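Local coordinates for protein CDP-4-keto-6-deoxy-D-glucose-3-dehydrase (Yersinia pseudotuberculosis, PDB 3BB8) that probably removes the 3-hydroxyl group of CDP-4-keto-6-deoxy-D-glucose with a vitamin B6 cofactor, a step in lipopolysaccharide sugar biosynthesis, at residues V371-R383 with L398-I411. The protein carries 1 engineered substitution. Numbering follows the deposited sequence.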
loop_
_atom_site.group_PDB
_atom_site.type_symbol
_atom_site.label_atom_id
_atom_site.label_comp_id
_atom_site.label_asym_id
_atom_site.label_seq_id
_atom_site.Cartn_x
_atom_site.Cartn_y
_atom_site.Cartn_z
ATOM N N VAL A 371 15.413 0.607 29.212
ATOM C CA VAL A 371 15.037 -0.705 28.706
ATOM C C VAL A 371 13.657 -0.587 28.086
ATOM O O VAL A 371 12.654 -0.459 28.801
ATOM C CB VAL A 371 14.975 -1.744 29.835
ATOM C CG1 VAL A 371 14.431 -3.071 29.295
ATOM C CG2 VAL A 371 16.352 -1.933 30.432
ATOM N N GLY A 372 13.605 -0.627 26.757
ATOM C CA GLY A 372 12.336 -0.501 26.070
ATOM C C GLY A 372 11.417 -1.691 26.255
ATOM O O GLY A 372 11.869 -2.834 26.338
ATOM N N THR A 373 10.121 -1.415 26.342
ATOM C CA THR A 373 9.124 -2.467 26.483
ATOM C C THR A 373 7.967 -2.168 25.527
ATOM O O THR A 373 7.818 -1.042 25.041
ATOM C CB THR A 373 8.549 -2.554 27.925
ATOM O OG1 THR A 373 7.944 -1.304 28.277
ATOM C CG2 THR A 373 9.648 -2.888 28.930
ATOM N N ARG A 374 7.161 -3.189 25.260
ATOM C CA ARG A 374 6.012 -3.051 24.382
ATOM C C ARG A 374 4.922 -3.958 24.905
ATOM O O ARG A 374 5.200 -5.074 25.342
ATOM C CB ARG A 374 6.359 -3.487 22.945
ATOM C CG ARG A 374 7.341 -2.595 22.222
ATOM C CD ARG A 374 6.686 -1.294 21.858
ATOM N NE ARG A 374 7.597 -0.401 21.150
ATOM C CZ ARG A 374 8.519 0.353 21.736
ATOM N NH1 ARG A 374 8.664 0.333 23.059
ATOM N NH2 ARG A 374 9.293 1.137 20.997
ATOM N N LEU A 375 3.681 -3.495 24.866
ATOM C CA LEU A 375 2.599 -4.350 25.298
ATOM C C LEU A 375 2.373 -5.312 24.123
ATOM O O LEU A 375 2.893 -5.078 23.034
ATOM C CB LEU A 375 1.354 -3.511 25.605
ATOM C CG LEU A 375 1.552 -2.469 26.726
ATOM C CD1 LEU A 375 0.192 -1.980 27.208
ATOM C CD2 LEU A 375 2.321 -3.085 27.907
ATOM N N LEU A 376 1.631 -6.393 24.338
ATOM C CA LEU A 376 1.390 -7.360 23.273
ATOM C C LEU A 376 0.363 -6.877 22.241
ATOM O O LEU A 376 -0.705 -7.477 22.061
ATOM C CB LEU A 376 0.961 -8.711 23.877
ATOM C CG LEU A 376 1.029 -9.927 22.939
ATOM C CD1 LEU A 376 2.382 -9.976 22.296
ATOM C CD2 LEU A 376 0.778 -11.217 23.700
ATOM N N PHE A 377 0.709 -5.776 21.577
ATOM C CA PHE A 377 -0.124 -5.162 20.548
ATOM C C PHE A 377 -1.492 -4.816 21.129
ATOM O O PHE A 377 -1.579 -4.277 22.228
ATOM C CB PHE A 377 -0.267 -6.091 19.338
ATOM C CG PHE A 377 1.056 -6.553 18.774
ATOM C CD1 PHE A 377 2.090 -5.642 18.547
ATOM C CD2 PHE A 377 1.288 -7.903 18.515
ATOM C CE1 PHE A 377 3.340 -6.070 18.075
ATOM C CE2 PHE A 377 2.539 -8.345 18.039
ATOM C CZ PHE A 377 3.563 -7.426 17.824
ATOM N N ALA A 378 -2.563 -5.126 20.409
ATOM C CA ALA A 378 -3.903 -4.798 20.894
ATOM C C ALA A 378 -4.353 -5.412 22.230
ATOM O O ALA A 378 -5.391 -5.024 22.774
ATOM C CB ALA A 378 -4.930 -5.124 19.798
ATOM N N GLY A 379 -3.581 -6.356 22.761
ATOM C CA GLY A 379 -3.964 -6.987 24.015
ATOM C C GLY A 379 -5.207 -7.830 23.802
ATOM O O GLY A 379 -5.132 -9.051 23.701
ATOM N N ASN A 380 -6.362 -7.176 23.761
ATOM C CA ASN A 380 -7.622 -7.864 23.512
ATOM C C ASN A 380 -8.387 -7.010 22.508
ATOM O O ASN A 380 -8.976 -5.986 22.868
ATOM C CB ASN A 380 -8.443 -8.020 24.791
ATOM C CG ASN A 380 -9.749 -8.773 24.557
ATOM O OD1 ASN A 380 -10.388 -9.240 25.504
ATOM N ND2 ASN A 380 -10.153 -8.890 23.295
ATOM N N LEU A 381 -8.364 -7.442 21.251
ATOM C CA LEU A 381 -9.024 -6.719 20.174
ATOM C C LEU A 381 -10.468 -6.331 20.473
ATOM O O LEU A 381 -10.866 -5.204 20.198
ATOM C CB LEU A 381 -8.947 -7.531 18.873
ATOM C CG LEU A 381 -7.573 -7.478 18.199
ATOM C CD1 LEU A 381 -7.452 -8.564 17.160
ATOM C CD2 LEU A 381 -7.362 -6.097 17.588
ATOM N N THR A 382 -11.242 -7.244 21.048
ATOM C CA THR A 382 -12.636 -6.945 21.354
ATOM C C THR A 382 -12.813 -5.787 22.323
ATOM O O THR A 382 -13.909 -5.241 22.427
ATOM C CB THR A 382 -13.377 -8.165 21.925
ATOM O OG1 THR A 382 -12.760 -8.579 23.150
ATOM C CG2 THR A 382 -13.357 -9.305 20.933
ATOM N N ARG A 383 -11.747 -5.406 23.028
ATOM C CA ARG A 383 -11.819 -4.287 23.967
ATOM C C ARG A 383 -11.213 -3.007 23.399
ATOM O O ARG A 383 -11.079 -2.002 24.104
ATOM C CB ARG A 383 -11.107 -4.628 25.283
ATOM C CG ARG A 383 -11.728 -5.777 26.050
ATOM C CD ARG A 383 -11.001 -6.008 27.367
ATOM N NE ARG A 383 -11.593 -7.121 28.096
ATOM C CZ ARG A 383 -12.722 -7.045 28.793
ATOM N NH1 ARG A 383 -13.381 -5.896 28.865
ATOM N NH2 ARG A 383 -13.199 -8.125 29.402
ATOM N N LEU A 398 -12.316 -15.272 27.120
ATOM C CA LEU A 398 -11.033 -14.727 26.692
ATOM C C LEU A 398 -10.193 -14.380 27.929
ATOM O O LEU A 398 -9.529 -13.340 27.977
ATOM C CB LEU A 398 -11.251 -13.479 25.820
ATOM C CG LEU A 398 -12.043 -13.687 24.518
ATOM C CD1 LEU A 398 -12.222 -12.360 23.808
ATOM C CD2 LEU A 398 -11.320 -14.676 23.617
ATOM N N THR A 399 -10.232 -15.270 28.920
ATOM C CA THR A 399 -9.503 -15.101 30.181
ATOM C C THR A 399 -8.013 -14.809 30.001
ATOM O O THR A 399 -7.504 -13.814 30.516
ATOM C CB THR A 399 -9.662 -16.358 31.072
ATOM O OG1 THR A 399 -11.048 -16.529 31.404
ATOM C CG2 THR A 399 -8.844 -16.229 32.357
ATOM N N ASN A 400 -7.315 -15.670 29.269
ATOM C CA ASN A 400 -5.887 -15.469 29.047
ATOM C C ASN A 400 -5.601 -14.218 28.232
ATOM O O ASN A 400 -4.593 -13.540 28.462
ATOM C CB ASN A 400 -5.281 -16.698 28.372
ATOM C CG ASN A 400 -5.128 -17.865 29.335
ATOM O OD1 ASN A 400 -4.766 -18.976 28.946
ATOM N ND2 ASN A 400 -5.398 -17.609 30.606
ATOM N N THR A 401 -6.498 -13.908 27.294
ATOM C CA THR A 401 -6.354 -12.729 26.448
ATOM C C THR A 401 -6.414 -11.491 27.320
ATOM O O THR A 401 -5.600 -10.584 27.178
ATOM C CB THR A 401 -7.491 -12.632 25.400
ATOM O OG1 THR A 401 -7.483 -13.802 24.575
ATOM C CG2 THR A 401 -7.313 -11.402 24.532
ATOM N N ASP A 402 -7.395 -11.454 28.218
ATOM C CA ASP A 402 -7.539 -10.321 29.128
ATOM C C ASP A 402 -6.310 -10.224 30.020
ATOM O O ASP A 402 -5.821 -9.130 30.316
ATOM C CB ASP A 402 -8.787 -10.484 30.005
ATOM C CG ASP A 402 -10.047 -10.020 29.311
ATOM O OD1 ASP A 402 -10.007 -8.938 28.689
ATOM O OD2 ASP A 402 -11.074 -10.724 29.396
ATOM N N ARG A 403 -5.805 -11.375 30.445
ATOM C CA ARG A 403 -4.633 -11.376 31.306
ATOM C C ARG A 403 -3.460 -10.766 30.542
ATOM O O ARG A 403 -2.650 -10.028 31.110
ATOM C CB ARG A 403 -4.288 -12.802 31.746
ATOM C CG ARG A 403 -3.443 -12.841 33.003
ATOM C CD ARG A 403 -2.903 -14.223 33.286
ATOM N NE ARG A 403 -1.965 -14.198 34.403
ATOM C CZ ARG A 403 -0.982 -15.076 34.570
ATOM N NH1 ARG A 403 -0.803 -16.056 33.688
ATOM N NH2 ARG A 403 -0.177 -14.973 35.619
ATOM N N ILE A 404 -3.383 -11.062 29.246
ATOM C CA ILE A 404 -2.298 -10.538 28.427
ATOM C C ILE A 404 -2.452 -9.041 28.280
ATOM O O ILE A 404 -1.480 -8.292 28.363
ATOM C CB ILE A 404 -2.282 -11.198 27.021
ATOM C CG1 ILE A 404 -1.914 -12.682 27.154
ATOM C CG2 ILE A 404 -1.286 -10.486 26.120
ATOM C CD1 ILE A 404 -1.884 -13.433 25.842
ATOM N N MET A 405 -3.688 -8.604 28.073
ATOM C CA MET A 405 -3.972 -7.186 27.915
ATOM C C MET A 405 -3.548 -6.420 29.157
ATOM O O MET A 405 -3.035 -5.307 29.061
ATOM C CB MET A 405 -5.467 -6.968 27.666
ATOM C CG MET A 405 -5.871 -5.501 27.571
ATOM S SD MET A 405 -7.660 -5.288 27.574
ATOM C CE MET A 405 -8.045 -5.945 29.196
ATOM N N ASN A 406 -3.752 -7.028 30.323
ATOM C CA ASN A 406 -3.410 -6.381 31.590
ATOM C C ASN A 406 -2.031 -6.643 32.162
ATOM O O ASN A 406 -1.414 -5.741 32.723
ATOM C CB ASN A 406 -4.408 -6.777 32.681
ATOM C CG ASN A 406 -5.789 -6.243 32.431
ATOM O OD1 ASN A 406 -5.986 -5.030 32.356
ATOM N ND2 ASN A 406 -6.761 -7.147 32.300
ATOM N N GLN A 407 -1.544 -7.870 32.022
ATOM C CA GLN A 407 -0.271 -8.238 32.641
ATOM C C GLN A 407 0.930 -8.580 31.767
ATOM O O GLN A 407 2.032 -8.775 32.288
ATOM C CB GLN A 407 -0.529 -9.410 33.587
ATOM C CG GLN A 407 -1.645 -9.159 34.593
ATOM C CD GLN A 407 -1.235 -8.167 35.655
ATOM O OE1 GLN A 407 -0.261 -8.387 36.376
ATOM N NE2 GLN A 407 -1.969 -7.071 35.761
ATOM N N THR A 408 0.744 -8.651 30.453
ATOM C CA THR A 408 1.853 -9.022 29.577
ATOM C C THR A 408 2.549 -7.866 28.875
ATOM O O THR A 408 1.987 -6.794 28.694
ATOM C CB THR A 408 1.375 -10.037 28.518
ATOM O OG1 THR A 408 0.728 -11.128 29.179
ATOM C CG2 THR A 408 2.542 -10.575 27.696
ATOM N N PHE A 409 3.796 -8.100 28.495
ATOM C CA PHE A 409 4.588 -7.117 27.780
ATOM C C PHE A 409 5.813 -7.864 27.252
ATOM O O PHE A 409 6.077 -8.986 27.676
ATOM C CB PHE A 409 4.989 -5.973 28.721
ATOM C CG PHE A 409 6.054 -6.338 29.723
ATOM C CD1 PHE A 409 7.400 -6.095 29.450
ATOM C CD2 PHE A 409 5.712 -6.923 30.935
ATOM C CE1 PHE A 409 8.392 -6.432 30.377
ATOM C CE2 PHE A 409 6.694 -7.264 31.867
ATOM C CZ PHE A 409 8.036 -7.017 31.584
ATOM N N TRP A 410 6.549 -7.267 26.320
ATOM C CA TRP A 410 7.730 -7.934 25.796
ATOM C C TRP A 410 8.902 -6.990 25.664
ATOM O O TRP A 410 8.725 -5.778 25.578
ATOM C CB TRP A 410 7.446 -8.611 24.442
ATOM C CG TRP A 410 6.882 -7.721 23.358
ATOM C CD1 TRP A 410 5.579 -7.350 23.196
ATOM C CD2 TRP A 410 7.602 -7.138 22.262
ATOM N NE1 TRP A 410 5.439 -6.578 22.063
ATOM C CE2 TRP A 410 6.664 -6.432 21.473
ATOM C CE3 TRP A 410 8.948 -7.144 21.870
ATOM C CZ2 TRP A 410 7.027 -5.739 20.316
ATOM C CZ3 TRP A 410 9.311 -6.454 20.715
ATOM C CH2 TRP A 410 8.352 -5.762 19.952
ATOM N N ILE A 411 10.108 -7.550 25.647
ATOM C CA ILE A 411 11.317 -6.759 25.450
ATOM C C ILE A 411 12.209 -7.375 24.377
ATOM O O ILE A 411 11.811 -8.315 23.690
ATOM C CB ILE A 411 12.121 -6.622 26.756
ATOM C CG1 ILE A 411 12.557 -7.999 27.261
ATOM C CG2 ILE A 411 11.301 -5.897 27.813
ATOM C CD1 ILE A 411 12.896 -8.030 28.735
#
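With chi1 at 55°, the CG of Trp410 stands between its own backbone N and carbonyl carbon, which lays the indole against the side chain of Arg374. The backbone of Arg374 puts CB over one face of the five-membered ring, 3.6 Å from CB to the centroid, in a CH-pi contact; its first torsion then turns CG to the side of the backbone N, 3.7 Å from Trp410 CZ2. The same two residues form an isolated antiparallel bridge, a hydrogen-bonded pair: Trp410 N gives to Arg374 O at 2.8 Å, and Arg374 N returns the bond to Trp410 O. A weak bond from Trp410 NE1 to Leu375 O, 3.1 Å long and bent to 127°, further ties the indole edge to the loop. The indole also turns an edge to the face of Phe377, an edge-to-face pair with planes at 63°, and Phe377 in turn touches the pyridoxal phosphate and meets Phe120 edge-to-face.

Beyond this point the loop runs beside helix 399-407. Leu376 rests CD2 on Ile404 CG2 at 3.3 Å. A type II' turn follows from Leu376 to Gly379, with Phe377 as its positive-phi second residue. Gly379, lacking a side chain, lies close against the helix, its CA 3.9 Å from Met405 CA. At the far end Arg383, extended from CG to NE, reaches Asp402 in a salt bridge of NE to OD1, whose modelled length is too short to be trusted in detail; NH2 adds a weak bond to OD2 in the guanidinium plane. Met405 SD lies 3.4 Å from Arg383 CD, alongside the aliphatic part of that arm. Arg383 NH1 hydrogen-bonds Ser271 of the second subunit, and Tyr276 OH of the same neighbouring subunit hydrogen-bonds Phe377 O.

The example illustrates how, in an aspartate aminotransferase fold, one loop pinned to a helix and strand places the ring of Phe377 against the cofactor beside the dimer interface.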